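Side-chain contacts in pilus assembly protein PILC (Thermus thermophilus, PDB 2WHN), which probably acts, through the whole protein of which this is the N-terminal domain, as an essential inner-membrane component of the type IV pilus machinery, controlling pilus assembly and disassembly: residues K13-F18 with S101-E106; A23-A28 with L36-R41. One frame throughout, in Å; residues are numbered along the deposited sequence.

Contact 1 of 2, residues K13-F18 with S101-E106; sequences KDLAIF and SFLEKE
With chi1 at -177°, L15 swings CG away from its backbone N and presents CG and CD2 to the facing helix; L103, whose CG lies opposite its carbonyl carbon (chi1 -73°), delivers CD1 to them. The two leucine side chains meet between the helices and cross obliquely. L103 CD1 rests against the branch point of L15, 3.8 Å from L15 CG, and against one of its methyls at 4.0 Å from L15 CD2. The base of the same leucine packs on the next residue, A16: L103 CB sits 4.0 Å from A16 CB, the CA-CB bonds of both residues pointing across the interface. With only a methyl group at A16, the backbones come close, A16 CA lying 5.3 Å from L103 CA. The short segment axes are antiparallel but inclined, at 147°, with a closest approach of 8.7 Å.

At the border of this apolar patch a water links the helices, donating to E104 OE2 at 2.6 Å and weakly to the carbonyl A16 O. E104 OE2 is anchored chiefly elsewhere, in a salt bridge with R20 NE one turn further along the first helix. R20 also donates from NH2 to S101 OG, so its guanidinium joins two side chains of segment 101-106 to helix 12-28.

This is antiparallel helix-helix packing, a small alanine under a leucine, that joins helix 12-28 to helix 92-109 in an all-helical domain. L103 also packs on L12, S19 and Y79 of helix 77-89, and L15 on F75 in a loop. Separately, F18 meets F48 edge-to-face, placing helix 12-28 against helix 46-60.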
ATOM      1  N   LYS A  13      -9.126   4.474  -6.209  1.00 31.18           N
ATOM      2  CA  LYS A  13      -8.413   5.740  -6.118  1.00 31.53           C
ATOM      3  C   LYS A  13      -7.461   5.735  -4.927  1.00 30.99           C
ATOM      4  O   LYS A  13      -6.274   6.029  -5.073  1.00 30.47           O
ATOM      5  CB  LYS A  13      -9.384   6.918  -6.014  1.00 31.70           C
ATOM      6  CG  LYS A  13      -8.763   8.248  -6.421  1.00 33.66           C
ATOM      7  CD  LYS A  13      -9.731   9.408  -6.245  1.00 36.47           C
ATOM      8  CE  LYS A  13     -10.180   9.534  -4.796  1.00 40.67           C
ATOM      9  NZ  LYS A  13      -9.049   9.346  -3.842  1.00 40.41           N
ATOM     10  N   ASP A  14      -7.973   5.347  -3.764  1.00 30.91           N
ATOM     11  CA  ASP A  14      -7.170   5.314  -2.545  1.00 30.88           C
ATOM     12  C   ASP A  14      -5.921   4.456  -2.735  1.00 30.69           C
ATOM     13  O   ASP A  14      -4.823   4.842  -2.332  1.00 29.88           O
ATOM     14  CB  ASP A  14      -7.995   4.785  -1.375  1.00 31.21           C
ATOM     15  CG  ASP A  14      -9.279   5.569  -1.166  1.00 34.61           C
ATOM     16  OD1 ASP A  14      -9.238   6.615  -0.483  1.00 35.81           O
ATOM     17  OD2 ASP A  14     -10.331   5.137  -1.683  1.00 37.28           O
ATOM     18  N   LEU A  15      -6.095   3.293  -3.356  1.00 30.17           N
ATOM     19  CA  LEU A  15      -4.988   2.369  -3.568  1.00 29.30           C
ATOM     20  C   LEU A  15      -3.983   2.897  -4.589  1.00 28.31           C
ATOM     21  O   LEU A  15      -2.772   2.738  -4.418  1.00 29.21           O
ATOM     22  CB  LEU A  15      -5.501   0.987  -3.987  1.00 29.23           C
ATOM     23  CG  LEU A  15      -4.409  -0.072  -4.164  1.00 29.04           C
ATOM     24  CD1 LEU A  15      -3.658  -0.296  -2.849  1.00 29.07           C
ATOM     25  CD2 LEU A  15      -5.000  -1.375  -4.667  1.00 32.36           C
ATOM     26  N   ALA A  16      -4.483   3.525  -5.648  1.00 27.24           N
ATOM     27  CA  ALA A  16      -3.615   4.127  -6.657  1.00 26.72           C
ATOM     28  C   ALA A  16      -2.742   5.230  -6.064  1.00 26.67           C
ATOM     29  O   ALA A  16      -1.543   5.297  -6.333  1.00 26.03           O
ATOM     30  CB  ALA A  16      -4.437   4.663  -7.819  1.00 26.12           C
ATOM     31  N   ILE A  17      -3.355   6.106  -5.273  1.00 26.71           N
ATOM     32  CA  ILE A  17      -2.628   7.192  -4.619  1.00 26.94           C
ATOM     33  C   ILE A  17      -1.558   6.649  -3.676  1.00 27.17           C
ATOM     34  O   ILE A  17      -0.376   6.989  -3.795  1.00 26.91           O
ATOM     35  CB  ILE A  17      -3.594   8.131  -3.859  1.00 27.12           C
ATOM     36  CG1 ILE A  17      -4.486   8.873  -4.852  1.00 27.90           C
ATOM     37  CG2 ILE A  17      -2.823   9.123  -2.996  1.00 26.88           C
ATOM     38  CD1 ILE A  17      -5.541   9.741  -4.199  1.00 31.67           C
ATOM     39  N   PHE A  18      -1.962   5.748  -2.784  1.00 26.66           N
ATOM     40  CA  PHE A  18      -1.014   5.079  -1.896  1.00 25.72           C
ATOM     41  C   PHE A  18       0.181   4.510  -2.657  1.00 25.73           C
ATOM     42  O   PHE A  18       1.331   4.693  -2.252  1.00 25.49           O
ATOM     43  CB  PHE A  18      -1.692   3.952  -1.121  1.00 25.35           C
ATOM     44  CG  PHE A  18      -0.722   2.993  -0.480  1.00 25.79           C
ATOM     45  CD1 PHE A  18      -0.045   3.343   0.674  1.00 26.65           C
ATOM     46  CD2 PHE A  18      -0.483   1.752  -1.038  1.00 25.01           C
ATOM     47  CE1 PHE A  18       0.853   2.469   1.262  1.00 29.40           C
ATOM     48  CE2 PHE A  18       0.404   0.870  -0.452  1.00 29.40           C
ATOM     49  CZ  PHE A  18       1.081   1.230   0.695  1.00 27.56           C
ATOM     50  N   SER A 101       1.334   2.630 -11.756  1.00 32.37           N
ATOM     51  CA  SER A 101       0.987   3.007 -13.126  1.00 32.89           C
ATOM     52  C   SER A 101      -0.168   2.160 -13.648  1.00 32.96           C
ATOM     53  O   SER A 101      -1.060   2.659 -14.332  1.00 31.90           O
ATOM     54  CB  SER A 101       2.195   2.841 -14.047  1.00 32.53           C
ATOM     55  OG  SER A 101       3.246   3.707 -13.660  1.00 34.01           O
ATOM     56  N   PHE A 102      -0.092   0.861 -13.385  1.00 33.02           N
ATOM     57  CA  PHE A 102      -1.177  -0.052 -13.692  1.00 33.07           C
ATOM     58  C   PHE A 102      -2.493   0.433 -13.082  1.00 32.96           C
ATOM     59  O   PHE A 102      -3.533   0.442 -13.748  1.00 33.35           O
ATOM     60  CB  PHE A 102      -0.843  -1.450 -13.173  1.00 33.22           C
ATOM     61  CG  PHE A 102      -1.922  -2.458 -13.423  1.00 35.12           C
ATOM     62  CD1 PHE A 102      -2.005  -3.114 -14.641  1.00 35.47           C
ATOM     63  CD2 PHE A 102      -2.868  -2.734 -12.452  1.00 35.84           C
ATOM     64  CE1 PHE A 102      -3.010  -4.032 -14.882  1.00 36.01           C
ATOM     65  CE2 PHE A 102      -3.873  -3.657 -12.684  1.00 35.83           C
ATOM     66  CZ  PHE A 102      -3.948  -4.301 -13.902  1.00 36.22           C
ATOM     67  N   LEU A 103      -2.442   0.840 -11.818  1.00 31.60           N
ATOM     68  CA  LEU A 103      -3.651   1.201 -11.084  1.00 30.81           C
ATOM     69  C   LEU A 103      -4.197   2.547 -11.546  1.00 31.05           C
ATOM     70  O   LEU A 103      -5.411   2.712 -11.716  1.00 30.69           O
ATOM     71  CB  LEU A 103      -3.378   1.224  -9.582  1.00 30.46           C
ATOM     72  CG  LEU A 103      -3.201  -0.150  -8.935  1.00 30.50           C
ATOM     73  CD1 LEU A 103      -2.604  -0.035  -7.535  1.00 30.42           C
ATOM     74  CD2 LEU A 103      -4.528  -0.897  -8.902  1.00 30.93           C
ATOM     75  N   GLU A 104      -3.293   3.487 -11.802  1.00 30.57           N
ATOM     76  CA  GLU A 104      -3.675   4.796 -12.314  1.00 31.82           C
ATOM     77  C   GLU A 104      -4.424   4.675 -13.636  1.00 31.97           C
ATOM     78  O   GLU A 104      -5.362   5.418 -13.892  1.00 31.74           O
ATOM     79  CB  GLU A 104      -2.444   5.683 -12.497  1.00 31.44           C
ATOM     80  CG  GLU A 104      -2.037   6.436 -11.250  1.00 32.08           C
ATOM     81  CD  GLU A 104      -0.557   6.743 -11.227  1.00 35.05           C
ATOM     82  OE1 GLU A 104       0.132   6.419 -12.221  1.00 36.04           O
ATOM     83  OE2 GLU A 104      -0.087   7.331 -10.229  1.00 34.67           O
ATOM     84  N   LYS A 105      -3.993   3.742 -14.475  1.00 32.96           N
ATOM     85  CA  LYS A 105      -4.618   3.556 -15.779  1.00 34.18           C
ATOM     86  C   LYS A 105      -5.943   2.807 -15.672  1.00 34.03           C
ATOM     87  O   LYS A 105      -6.910   3.142 -16.352  1.00 34.47           O
ATOM     88  CB  LYS A 105      -3.660   2.849 -16.740  1.00 34.90           C
ATOM     89  CG  LYS A 105      -2.586   3.765 -17.315  1.00 37.22           C
ATOM     90  CD  LYS A 105      -1.652   3.016 -18.259  1.00 42.07           C
ATOM     91  CE  LYS A 105      -0.472   2.416 -17.507  1.00 42.54           C
ATOM     92  NZ  LYS A 105       0.220   1.373 -18.318  1.00 45.54           N
ATOM     93  N   GLU A 106      -5.992   1.808 -14.796  1.00 34.42           N
ATOM     94  CA  GLU A 106      -7.250   1.158 -14.445  1.00 34.82           C
ATOM     95  C   GLU A 106      -8.245   2.204 -13.954  1.00 34.82           C
ATOM     96  O   GLU A 106      -9.401   2.223 -14.372  1.00 35.31           O
ATOM     97  CB  GLU A 106      -7.022   0.099 -13.359  1.00 35.39           C
ATOM     98  CG  GLU A 106      -7.969  -1.096 -13.437  1.00 38.28           C
ATOM     99  CD  GLU A 106      -8.165  -1.787 -12.095  1.00 40.74           C
ATOM    100  OE1 GLU A 106      -7.159  -2.079 -11.415  1.00 41.15           O
ATOM    101  OE2 GLU A 106      -9.331  -2.053 -11.728  1.00 41.81           O
TER
HETATM  102  O   HOH W   1      -1.610   8.031  -8.228  1.00 31.05           O

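Contact 2 of 2, residues A23-A28 with L36-R41; sequences ATMLGA and LAILER
The helices carrying A23-A28 and L36-R41 stand well apart here, with the nearest CA pair, M25 and L36, 9.3 Å from each other, so long side chains must span the gap. M25 does most of the spanning. Its chain runs out extended through chi2 and then bends at chi3 (-77°), which turns the methyl aside towards L39 while the sulfur faces I38. M25 SD meets both arms of the isoleucine, 3.8 Å from I38 CG2, with I38 CD1 equally near; these two side chains lie at a slant to each other. The M25 and L39 side chains pass each other running opposite ways, the methyl M25 CE lying 3.6 Å from L39 CD2. Its 3.3 Å approach to L39 CG is tighter than a normal carbon contact, and the exact spacing is therefore doubtful. All three groups are apolar, so the join is purely van der Waals packing. L30, in the connection between the helices, touches both M25 and I38, and L39 packs back on Q21 and L22. These are two consecutive helices joined by a short connection and packed at a steep angle, within an all-helical domain.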
ATOM      1  N   ALA A  23       5.785   4.435  -4.244  1.00 23.76           N
ATOM      2  CA  ALA A  23       6.671   4.388  -5.406  1.00 23.46           C
ATOM      3  C   ALA A  23       7.613   5.587  -5.434  1.00 22.42           C
ATOM      4  O   ALA A  23       8.804   5.452  -5.718  1.00 22.11           O
ATOM      5  CB  ALA A  23       5.848   4.350  -6.699  1.00 22.67           C
ATOM      6  N   THR A  24       7.038   6.768  -5.261  1.00 22.40           N
ATOM      7  CA  THR A  24       7.780   8.015  -5.365  1.00 23.43           C
ATOM      8  C   THR A  24       8.840   8.103  -4.270  1.00 23.77           C
ATOM      9  O   THR A  24      10.007   8.366  -4.545  1.00 23.39           O
ATOM     10  CB  THR A  24       6.825   9.224  -5.295  1.00 23.22           C
ATOM     11  OG1 THR A  24       6.105   9.320  -6.531  1.00 24.08           O
ATOM     12  CG2 THR A  24       7.592  10.526  -5.055  1.00 22.61           C
ATOM     13  N   MET A  25       8.455   7.781  -3.040  1.00 23.79           N
ATOM     14  CA  MET A  25       9.401   7.864  -1.931  1.00 23.99           C
ATOM     15  C   MET A  25      10.485   6.791  -1.989  1.00 23.80           C
ATOM     16  O   MET A  25      11.654   7.070  -1.741  1.00 23.87           O
ATOM     17  CB  MET A  25       8.673   7.860  -0.590  1.00 22.97           C
ATOM     18  CG  MET A  25       7.958   9.166  -0.306  1.00 25.79           C
ATOM     19  SD  MET A  25       7.125   9.209   1.287  1.00 27.39           S
ATOM     20  CE  MET A  25       5.660   8.237   0.953  1.00 26.20           C
ATOM     21  N   LEU A  26      10.114   5.573  -2.366  1.00 23.88           N
ATOM     22  CA  LEU A  26      11.114   4.522  -2.506  1.00 23.56           C
ATOM     23  C   LEU A  26      12.090   4.830  -3.627  1.00 24.47           C
ATOM     24  O   LEU A  26      13.280   4.566  -3.507  1.00 24.64           O
ATOM     25  CB  LEU A  26      10.460   3.172  -2.759  1.00 23.42           C
ATOM     26  CG  LEU A  26       9.691   2.597  -1.581  1.00 22.08           C
ATOM     27  CD1 LEU A  26       9.075   1.260  -1.984  1.00 23.78           C
ATOM     28  CD2 LEU A  26      10.623   2.437  -0.400  1.00 19.09           C
ATOM     29  N   GLY A  27      11.569   5.336  -4.739  1.00 25.31           N
ATOM     30  CA  GLY A  27      12.409   5.722  -5.863  1.00 26.34           C
ATOM     31  C   GLY A  27      13.369   6.830  -5.480  1.00 28.06           C
ATOM     32  O   GLY A  27      14.510   6.864  -5.954  1.00 28.67           O
ATOM     33  N   ALA A  28      12.909   7.747  -4.629  1.00 27.41           N
ATOM     34  CA  ALA A  28      13.722   8.897  -4.242  1.00 27.98           C
ATOM     35  C   ALA A  28      14.816   8.481  -3.265  1.00 28.08           C
ATOM     36  O   ALA A  28      15.763   9.226  -3.029  1.00 28.51           O
ATOM     37  CB  ALA A  28      12.852   9.989  -3.628  1.00 27.86           C
ATOM     38  N   LEU A  36       6.321   4.750   4.890  1.00 24.31           N
ATOM     39  CA  LEU A  36       5.047   4.380   5.490  1.00 25.73           C
ATOM     40  C   LEU A  36       4.609   5.372   6.566  1.00 26.53           C
ATOM     41  O   LEU A  36       3.429   5.695   6.667  1.00 27.68           O
ATOM     42  CB  LEU A  36       5.104   2.960   6.060  1.00 25.24           C
ATOM     43  CG  LEU A  36       5.246   1.836   5.029  1.00 26.85           C
ATOM     44  CD1 LEU A  36       5.519   0.506   5.706  1.00 27.25           C
ATOM     45  CD2 LEU A  36       4.010   1.748   4.145  1.00 24.85           C
ATOM     46  N   ALA A  37       5.559   5.859   7.360  1.00 26.64           N
ATOM     47  CA  ALA A  37       5.254   6.829   8.407  1.00 27.60           C
ATOM     48  C   ALA A  37       4.731   8.143   7.831  1.00 28.41           C
ATOM     49  O   ALA A  37       3.857   8.788   8.418  1.00 28.69           O
ATOM     50  CB  ALA A  37       6.477   7.079   9.278  1.00 27.37           C
ATOM     51  N   ILE A  38       5.282   8.545   6.690  1.00 28.75           N
ATOM     52  CA  ILE A  38       4.834   9.749   5.999  1.00 29.78           C
ATOM     53  C   ILE A  38       3.462   9.515   5.382  1.00 30.99           C
ATOM     54  O   ILE A  38       2.576  10.368   5.475  1.00 31.30           O
ATOM     55  CB  ILE A  38       5.820  10.155   4.886  1.00 29.46           C
ATOM     56  CG1 ILE A  38       7.103  10.731   5.488  1.00 28.71           C
ATOM     57  CG2 ILE A  38       5.169  11.137   3.919  1.00 29.31           C
ATOM     58  CD1 ILE A  38       8.355  10.365   4.709  1.00 27.77           C
ATOM     59  N   LEU A  39       3.293   8.338   4.781  1.00 31.61           N
ATOM     60  CA  LEU A  39       2.056   7.974   4.101  1.00 33.42           C
ATOM     61  C   LEU A  39       0.887   7.866   5.065  1.00 33.68           C
ATOM     62  O   LEU A  39      -0.238   8.233   4.729  1.00 33.88           O
ATOM     63  CB  LEU A  39       2.220   6.642   3.362  1.00 33.48           C
ATOM     64  CG  LEU A  39       2.829   6.778   1.974  1.00 34.44           C
ATOM     65  CD1 LEU A  39       2.798   5.454   1.237  1.00 35.77           C
ATOM     66  CD2 LEU A  39       2.098   7.867   1.199  1.00 36.19           C
ATOM     67  N   GLU A  40       1.147   7.271   6.223  1.00 34.33           N
ATOM     68  CA  GLU A  40       0.111   7.029   7.219  1.00 34.60           C
ATOM     69  C   GLU A  40      -0.433   8.345   7.762  1.00 34.43           C
ATOM     70  O   GLU A  40      -1.448   8.367   8.454  1.00 35.42           O
ATOM     71  CB  GLU A  40       0.656   6.174   8.367  1.00 34.86           C
ATOM     72  CG  GLU A  40       1.352   6.975   9.460  1.00 35.62           C
ATOM     73  CD  GLU A  40       1.873   6.102  10.591  1.00 37.56           C
ATOM     74  OE1 GLU A  40       1.470   4.923  10.674  1.00 37.22           O
ATOM     75  OE2 GLU A  40       2.677   6.605  11.407  1.00 39.45           O
ATOM     76  N   ARG A  41       0.255   9.440   7.455  1.00 34.02           N
ATOM     77  CA  ARG A  41      -0.195  10.761   7.878  1.00 33.49           C
ATOM     78  C   ARG A  41      -0.880  11.509   6.740  1.00 32.44           C
ATOM     79  O   ARG A  41      -1.593  12.480   6.976  1.00 32.26           O
ATOM     80  CB  ARG A  41       0.970  11.586   8.431  1.00 33.73           C
ATOM     81  CG  ARG A  41       1.311  11.282   9.880  1.00 35.95           C
ATOM     82  CD  ARG A  41       2.208  12.355  10.481  1.00 39.52           C
ATOM     83  NE  ARG A  41       3.468  12.479   9.753  1.00 42.35           N
ATOM     84  CZ  ARG A  41       4.460  11.599   9.825  1.00 43.63           C
ATOM     85  NH1 ARG A  41       4.342  10.524  10.592  1.00 44.37           N
ATOM     86  NH2 ARG A  41       5.572  11.790   9.126  1.00 44.07           N
TER

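From the N terminus, the chain enters helix 12-28, which supplies the first segment of both contacts: 13-18 near its start and 23-28 at its far end. Contact 2 closes first, a short loop in which the chain turns through the connection after residue 28 and brings helix 32-39 against its predecessor. Contact 1 closes only after helices 46-60, 65-70 and 77-89 have been traversed, when helix 92-109 returns to helix 12-28; contact 2 is thus nested inside it. Their centres lie about 15 Å apart, yet they touch directly, F18 CE1 packing 3.6 Å from L39 CD1. Helix 12-28 thereby joins the final helix to the second one.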